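Local atomic coordinates of fimbrin (PDB entry 1RT8), a protein that binds and crosslinks actin filaments, associates with actin structures that develop and maintain cell polarity, and acts in cytokinesis, mating and spore formation in fission yeast. Residues V70-R75 against N82-E87; S453-Y458 against A481-A486. One frame throughout, in Å; residues are numbered along the deposited sequence.

In the fold
Running from the N terminus, the chain after its opening helices leaves helix 52-61, passes through the extended loop 70-75 and enters helix 82-99, whose first turns fold against that loop; interaction 1 closes this short loop inside the first calponin-homology domain. Interaction 2 follows in series, far along the chain in the fourth domain, where 453-458, after helix 442-451, meets the end of helix 467-483. The two loops neither nest nor cross, yet the contacts touch in space, their centres about 13 Å apart. Glu87 of interaction 1 reaches Tyr455 of interaction 2, a probable hydrogen bond that joins the two actin-binding regions.

Interaction 1: residues V70-R75 against N82-E87; sequences VLNKQR and NFKCIE
Asn72 carries the polar part of this contact, sending its side-chain amide from the extended loop across to the first turns of helix 82-99. Its nitrogen donates twice. One bond runs from Asn72 ND2 to Glu87 OE1 at 2.9 Å, fairly straight at 160°, and meets the anti side of the carboxylate. The other goes from Asn72 ND2 to the backbone Lys84 O at 3.0 Å; it is more bent, with the donor tilted from the carbonyl plane. Both acceptors lie near the plane of the Asn72 amide, so the two bonds together hold that group against rotation, and the carboxylate is turned only 22° from it. Asn72 CG sits beside its own backbone N (chi1 -62°), which aims the amide at the helix.

Van der Waals contact comes from Lys84. The methylenes of its chain cross the asparagine at about a right angle, with Lys84 CB 3.2 Å from Asn72 ND2 and Lys84 CG 3.7 Å from Asn72 CG, before the ammonium end leads away from the loop. An alanine at this position would lose both bonds, and would probably leave Glu87 OE1 and Lys84 O without their loop donor, the carboxylate held mainly through its other oxygen.

Beyond the two segments, Glu87 OE2 bonds to Tyr455 OH, so Asn72 probably helps position a carboxylate shared with the fourth domain. Asn88 OD1 accepts from the backbone N of Asn72. Here, within the first calponin-homology domain, the linker between helices 52-61 and 82-99 is pinned by an asparagine to the start of the helix it leads into.

Interaction 2: residues S453-Y458 against A481-A486; sequences SEYVDY and ARKLGA
Where helix 467-483 runs out, Gly485 takes a positive phi and a Schellman motif folds the backbone back on the last turn, Ala486 N bonding to Ala481 O and Gly485 N to Arg482 O, while across from it the 3-10 turn 453-455 presents Tyr455.

Lys483 lies over one face of the Tyr455 ring. Its CD makes a CH-pi contact 3.6 Å from the ring centroid of Tyr455, and Lys483 NZ stands 4.3 Å from the same centroid, 15° off the ring normal, in a cation-pi interaction. With chi1 at -175° the Lys483 chain leaves the helix toward the ring, and a bend at chi3 (-69°) folds it across the face so that both CD and NZ lie above it. Leu484 approaches the ring obliquely, its CD2 3.3 Å from Tyr455 CE2.

At the phenol end, a water in the ring plane donates to Tyr455 OH at 3.1 Å and to Lys483 O at 2.7 Å, bridging side chain and helix end. Tyr455 OH also bonds to Glu87 of helix 82-99, and Lys483 makes a weak hydrogen bond to the backbone of Val70. The cation over the ring and the bond to Glu87 may together polarise the phenol. This is a glycine-terminated helix end in the fourth calponin-homology domain, its lysine and tyrosine set at the interface with the first.

Interaction 1: residues V70-R75 against N82-E87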
loop_
_atom_site.group_PDB
_atom_site.type_symbol
_atom_site.label_atom_id
_atom_site.label_comp_id
_atom_site.label_asym_id
_atom_site.label_seq_id
_atom_site.Cartn_x
_atom_site.Cartn_y
_atom_site.Cartn_z
ATOM N N VAL A 70 14.109 -14.533 -2.452
ATOM C CA VAL A 70 14.727 -14.107 -1.184
ATOM C C VAL A 70 14.125 -14.880 -0.009
ATOM O O VAL A 70 14.670 -14.882 1.096
ATOM C CB VAL A 70 14.517 -12.584 -0.880
ATOM C CG1 VAL A 70 15.014 -11.728 -2.034
ATOM C CG2 VAL A 70 13.050 -12.302 -0.578
ATOM N N LEU A 71 13.000 -15.544 -0.253
ATOM C CA LEU A 71 12.320 -16.293 0.793
ATOM C C LEU A 71 12.903 -17.675 1.030
ATOM O O LEU A 71 13.313 -18.354 0.087
ATOM C CB LEU A 71 10.838 -16.450 0.443
ATOM C CG LEU A 71 10.026 -15.172 0.239
ATOM C CD1 LEU A 71 8.686 -15.509 -0.383
ATOM C CD2 LEU A 71 9.852 -14.465 1.577
ATOM N N ASN A 72 12.938 -18.083 2.294
ATOM C CA ASN A 72 13.411 -19.415 2.656
ATOM C C ASN A 72 12.225 -20.292 2.294
ATOM O O ASN A 72 11.109 -20.038 2.759
ATOM C CB ASN A 72 13.689 -19.487 4.151
ATOM C CG ASN A 72 14.778 -18.532 4.576
ATOM O OD1 ASN A 72 15.852 -18.517 3.992
ATOM N ND2 ASN A 72 14.506 -17.727 5.597
ATOM N N LYS A 73 12.452 -21.322 1.485
ATOM C CA LYS A 73 11.344 -22.154 1.027
ATOM C C LYS A 73 11.217 -23.605 1.475
ATOM O O LYS A 73 10.999 -24.485 0.643
ATOM C CB LYS A 73 11.295 -22.104 -0.503
ATOM C CG LYS A 73 11.105 -20.704 -1.055
ATOM C CD LYS A 73 11.207 -20.670 -2.562
ATOM C CE LYS A 73 11.035 -19.256 -3.085
ATOM N NZ LYS A 73 11.181 -19.179 -4.570
ATOM N N GLN A 74 11.317 -23.865 2.771
ATOM C CA GLN A 74 11.169 -25.236 3.256
ATOM C C GLN A 74 9.947 -25.355 4.173
ATOM O O GLN A 74 9.855 -24.663 5.188
ATOM C CB GLN A 74 12.427 -25.677 4.008
ATOM C CG GLN A 74 12.535 -27.185 4.203
ATOM C CD GLN A 74 12.418 -27.943 2.893
ATOM O OE1 GLN A 74 12.603 -27.371 1.816
ATOM N NE2 GLN A 74 12.121 -29.240 2.978
ATOM N N ARG A 75 9.010 -26.227 3.815
ATOM C CA ARG A 75 7.800 -26.411 4.611
ATOM C C ARG A 75 7.915 -27.613 5.546
ATOM O O ARG A 75 8.973 -27.867 6.128
ATOM C CB ARG A 75 6.594 -26.573 3.694
ATOM N N ASN A 82 12.652 -21.028 13.433
ATOM C CA ASN A 82 12.217 -19.667 13.740
ATOM C C ASN A 82 13.014 -18.604 13.002
ATOM O O ASN A 82 12.443 -17.702 12.393
ATOM C CB ASN A 82 12.269 -19.417 15.250
ATOM C CG ASN A 82 11.167 -20.153 15.997
ATOM O OD1 ASN A 82 10.213 -20.630 15.392
ATOM N ND2 ASN A 82 11.289 -20.235 17.314
ATOM N N PHE A 83 14.332 -18.733 13.039
ATOM C CA PHE A 83 15.225 -17.796 12.374
ATOM C C PHE A 83 14.835 -17.541 10.909
ATOM O O PHE A 83 14.832 -16.398 10.438
ATOM C CB PHE A 83 16.651 -18.338 12.431
ATOM C CG PHE A 83 17.670 -17.399 11.885
ATOM C CD1 PHE A 83 18.231 -16.417 12.698
ATOM C CD2 PHE A 83 18.065 -17.480 10.552
ATOM C CE1 PHE A 83 19.177 -15.525 12.194
ATOM C CE2 PHE A 83 19.007 -16.595 10.036
ATOM C CZ PHE A 83 19.566 -15.612 10.862
ATOM N N LYS A 84 14.524 -18.604 10.177
ATOM C CA LYS A 84 14.150 -18.443 8.778
ATOM C C LYS A 84 12.754 -17.846 8.634
ATOM O O LYS A 84 12.502 -17.077 7.706
ATOM C CB LYS A 84 14.251 -19.776 8.034
ATOM C CG LYS A 84 15.692 -20.173 7.716
ATOM C CD LYS A 84 15.763 -21.415 6.837
ATOM C CE LYS A 84 17.208 -21.723 6.455
ATOM N NZ LYS A 84 18.059 -21.840 7.666
ATOM N N CYS A 85 11.858 -18.190 9.552
ATOM C CA CYS A 85 10.502 -17.647 9.535
ATOM C C CYS A 85 10.538 -16.125 9.770
ATOM O O CYS A 85 9.758 -15.378 9.170
ATOM C CB CYS A 85 9.641 -18.304 10.616
ATOM S SG CYS A 85 9.180 -20.040 10.329
ATOM N N ILE A 86 11.440 -15.671 10.644
ATOM C CA ILE A 86 11.558 -14.247 10.930
ATOM C C ILE A 86 12.034 -13.479 9.696
ATOM O O ILE A 86 11.487 -12.418 9.378
ATOM C CB ILE A 86 12.535 -13.974 12.093
ATOM C CG1 ILE A 86 11.934 -14.469 13.412
ATOM C CG2 ILE A 86 12.839 -12.483 12.173
ATOM C CD1 ILE A 86 10.629 -13.781 13.801
ATOM N N GLU A 87 13.047 -14.013 9.009
ATOM C CA GLU A 87 13.569 -13.388 7.795
ATOM C C GLU A 87 12.427 -13.247 6.796
ATOM O O GLU A 87 12.204 -12.177 6.241
ATOM C CB GLU A 87 14.691 -14.237 7.173
ATOM C CG GLU A 87 15.934 -14.401 8.055
ATOM C CD GLU A 87 17.004 -15.265 7.409
ATOM O OE1 GLU A 87 16.674 -16.355 6.900
ATOM O OE2 GLU A 87 18.178 -14.860 7.409
#

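Interaction 2: residues S453-Y458 against A481-A486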
loop_
_atom_site.group_PDB
_atom_site.type_symbol
_atom_site.label_atom_id
_atom_site.label_comp_id
_atom_site.label_asym_id
_atom_site.label_seq_id
_atom_site.Cartn_x
_atom_site.Cartn_y
_atom_site.Cartn_z
ATOM N N SER A 453 26.794 -10.532 3.318
ATOM C CA SER A 453 27.204 -11.255 2.119
ATOM C C SER A 453 26.336 -12.465 1.804
ATOM O O SER A 453 26.053 -12.728 0.644
ATOM C CB SER A 453 28.666 -11.690 2.234
ATOM O OG SER A 453 28.841 -12.543 3.350
ATOM N N GLU A 454 25.899 -13.184 2.831
ATOM C CA GLU A 454 25.080 -14.374 2.625
ATOM C C GLU A 454 23.770 -14.103 1.886
ATOM O O GLU A 454 23.244 -14.983 1.214
ATOM C CB GLU A 454 24.761 -15.052 3.964
ATOM C CG GLU A 454 25.970 -15.577 4.738
ATOM C CD GLU A 454 26.866 -14.469 5.279
ATOM O OE1 GLU A 454 26.349 -13.380 5.619
ATOM O OE2 GLU A 454 28.091 -14.694 5.385
ATOM N N TYR A 455 23.250 -12.886 1.999
ATOM C CA TYR A 455 21.990 -12.556 1.352
ATOM C C TYR A 455 22.077 -12.279 -0.136
ATOM O O TYR A 455 21.057 -12.275 -0.817
ATOM C CB TYR A 455 21.349 -11.350 2.038
ATOM C CG TYR A 455 20.695 -11.664 3.361
ATOM C CD1 TYR A 455 20.805 -12.928 3.936
ATOM C CD2 TYR A 455 19.942 -10.698 4.028
ATOM C CE1 TYR A 455 20.180 -13.223 5.138
ATOM C CE2 TYR A 455 19.317 -10.983 5.226
ATOM C CZ TYR A 455 19.435 -12.244 5.781
ATOM O OH TYR A 455 18.805 -12.524 6.976
ATOM N N VAL A 456 23.280 -12.037 -0.639
ATOM C CA VAL A 456 23.436 -11.728 -2.047
ATOM C C VAL A 456 24.191 -12.821 -2.800
ATOM O O VAL A 456 25.413 -12.947 -2.694
ATOM C CB VAL A 456 24.154 -10.379 -2.225
ATOM C CG1 VAL A 456 24.303 -10.061 -3.709
ATOM C CG2 VAL A 456 23.353 -9.260 -1.502
ATOM N N ASP A 457 23.436 -13.614 -3.552
ATOM C CA ASP A 457 23.986 -14.705 -4.352
ATOM C C ASP A 457 24.148 -14.128 -5.745
ATOM O O ASP A 457 23.161 -13.916 -6.446
ATOM C CB ASP A 457 22.995 -15.872 -4.396
ATOM C CG ASP A 457 23.553 -17.089 -5.115
ATOM O OD1 ASP A 457 24.164 -16.920 -6.189
ATOM O OD2 ASP A 457 23.368 -18.215 -4.603
ATOM N N TYR A 458 25.382 -13.874 -6.158
ATOM C CA TYR A 458 25.595 -13.283 -7.467
ATOM C C TYR A 458 25.146 -14.119 -8.664
ATOM O O TYR A 458 25.143 -13.636 -9.798
ATOM C CB TYR A 458 27.051 -12.842 -7.615
ATOM C CG TYR A 458 27.344 -11.601 -6.807
ATOM C CD1 TYR A 458 28.004 -11.675 -5.582
ATOM C CD2 TYR A 458 26.923 -10.352 -7.253
ATOM C CE1 TYR A 458 28.240 -10.530 -4.820
ATOM C CE2 TYR A 458 27.149 -9.203 -6.500
ATOM C CZ TYR A 458 27.809 -9.298 -5.289
ATOM O OH TYR A 458 28.043 -8.159 -4.558
ATOM N N ALA A 481 16.604 -6.043 1.078
ATOM C CA ALA A 481 16.660 -4.984 2.076
ATOM C C ALA A 481 15.499 -5.168 3.050
ATOM O O ALA A 481 15.644 -4.987 4.258
ATOM C CB ALA A 481 16.595 -3.603 1.382
ATOM N N ARG A 482 14.346 -5.566 2.532
ATOM C CA ARG A 482 13.192 -5.770 3.386
ATOM C C ARG A 482 13.416 -6.970 4.293
ATOM O O ARG A 482 12.951 -6.974 5.436
ATOM C CB ARG A 482 11.917 -5.921 2.542
ATOM C CG ARG A 482 11.444 -4.566 2.010
ATOM C CD ARG A 482 10.304 -4.648 1.001
ATOM N NE ARG A 482 9.892 -3.303 0.597
ATOM C CZ ARG A 482 9.200 -3.025 -0.501
ATOM N NH1 ARG A 482 8.836 -4.004 -1.323
ATOM N NH2 ARG A 482 8.884 -1.764 -0.783
ATOM N N LYS A 483 14.142 -7.971 3.797
ATOM C CA LYS A 483 14.433 -9.155 4.609
ATOM C C LYS A 483 15.324 -8.742 5.791
ATOM O O LYS A 483 15.307 -9.371 6.846
ATOM C CB LYS A 483 15.156 -10.233 3.785
ATOM C CG LYS A 483 15.377 -11.534 4.568
ATOM C CD LYS A 483 16.528 -12.398 4.008
ATOM C CE LYS A 483 16.220 -12.999 2.654
ATOM N NZ LYS A 483 17.133 -14.144 2.322
ATOM N N LEU A 484 16.114 -7.692 5.598
ATOM C CA LEU A 484 16.992 -7.190 6.657
ATOM C C LEU A 484 16.243 -6.254 7.621
ATOM O O LEU A 484 16.793 -5.827 8.644
ATOM C CB LEU A 484 18.175 -6.436 6.051
ATOM C CG LEU A 484 19.284 -7.227 5.351
ATOM C CD1 LEU A 484 20.133 -6.256 4.558
ATOM C CD2 LEU A 484 20.138 -7.982 6.361
ATOM N N GLY A 485 14.998 -5.938 7.283
ATOM C CA GLY A 485 14.195 -5.061 8.117
ATOM C C GLY A 485 14.108 -3.618 7.636
ATOM O O GLY A 485 13.583 -2.762 8.338
ATOM N N ALA A 486 14.609 -3.341 6.441
ATOM C CA ALA A 486 14.584 -1.982 5.905
ATOM C C ALA A 486 13.185 -1.535 5.482
ATOM O O ALA A 486 12.453 -2.286 4.847
ATOM C CB ALA A 486 15.536 -1.880 4.718
HETATM O O HOH W 1 17.234 -10.273 8.471
#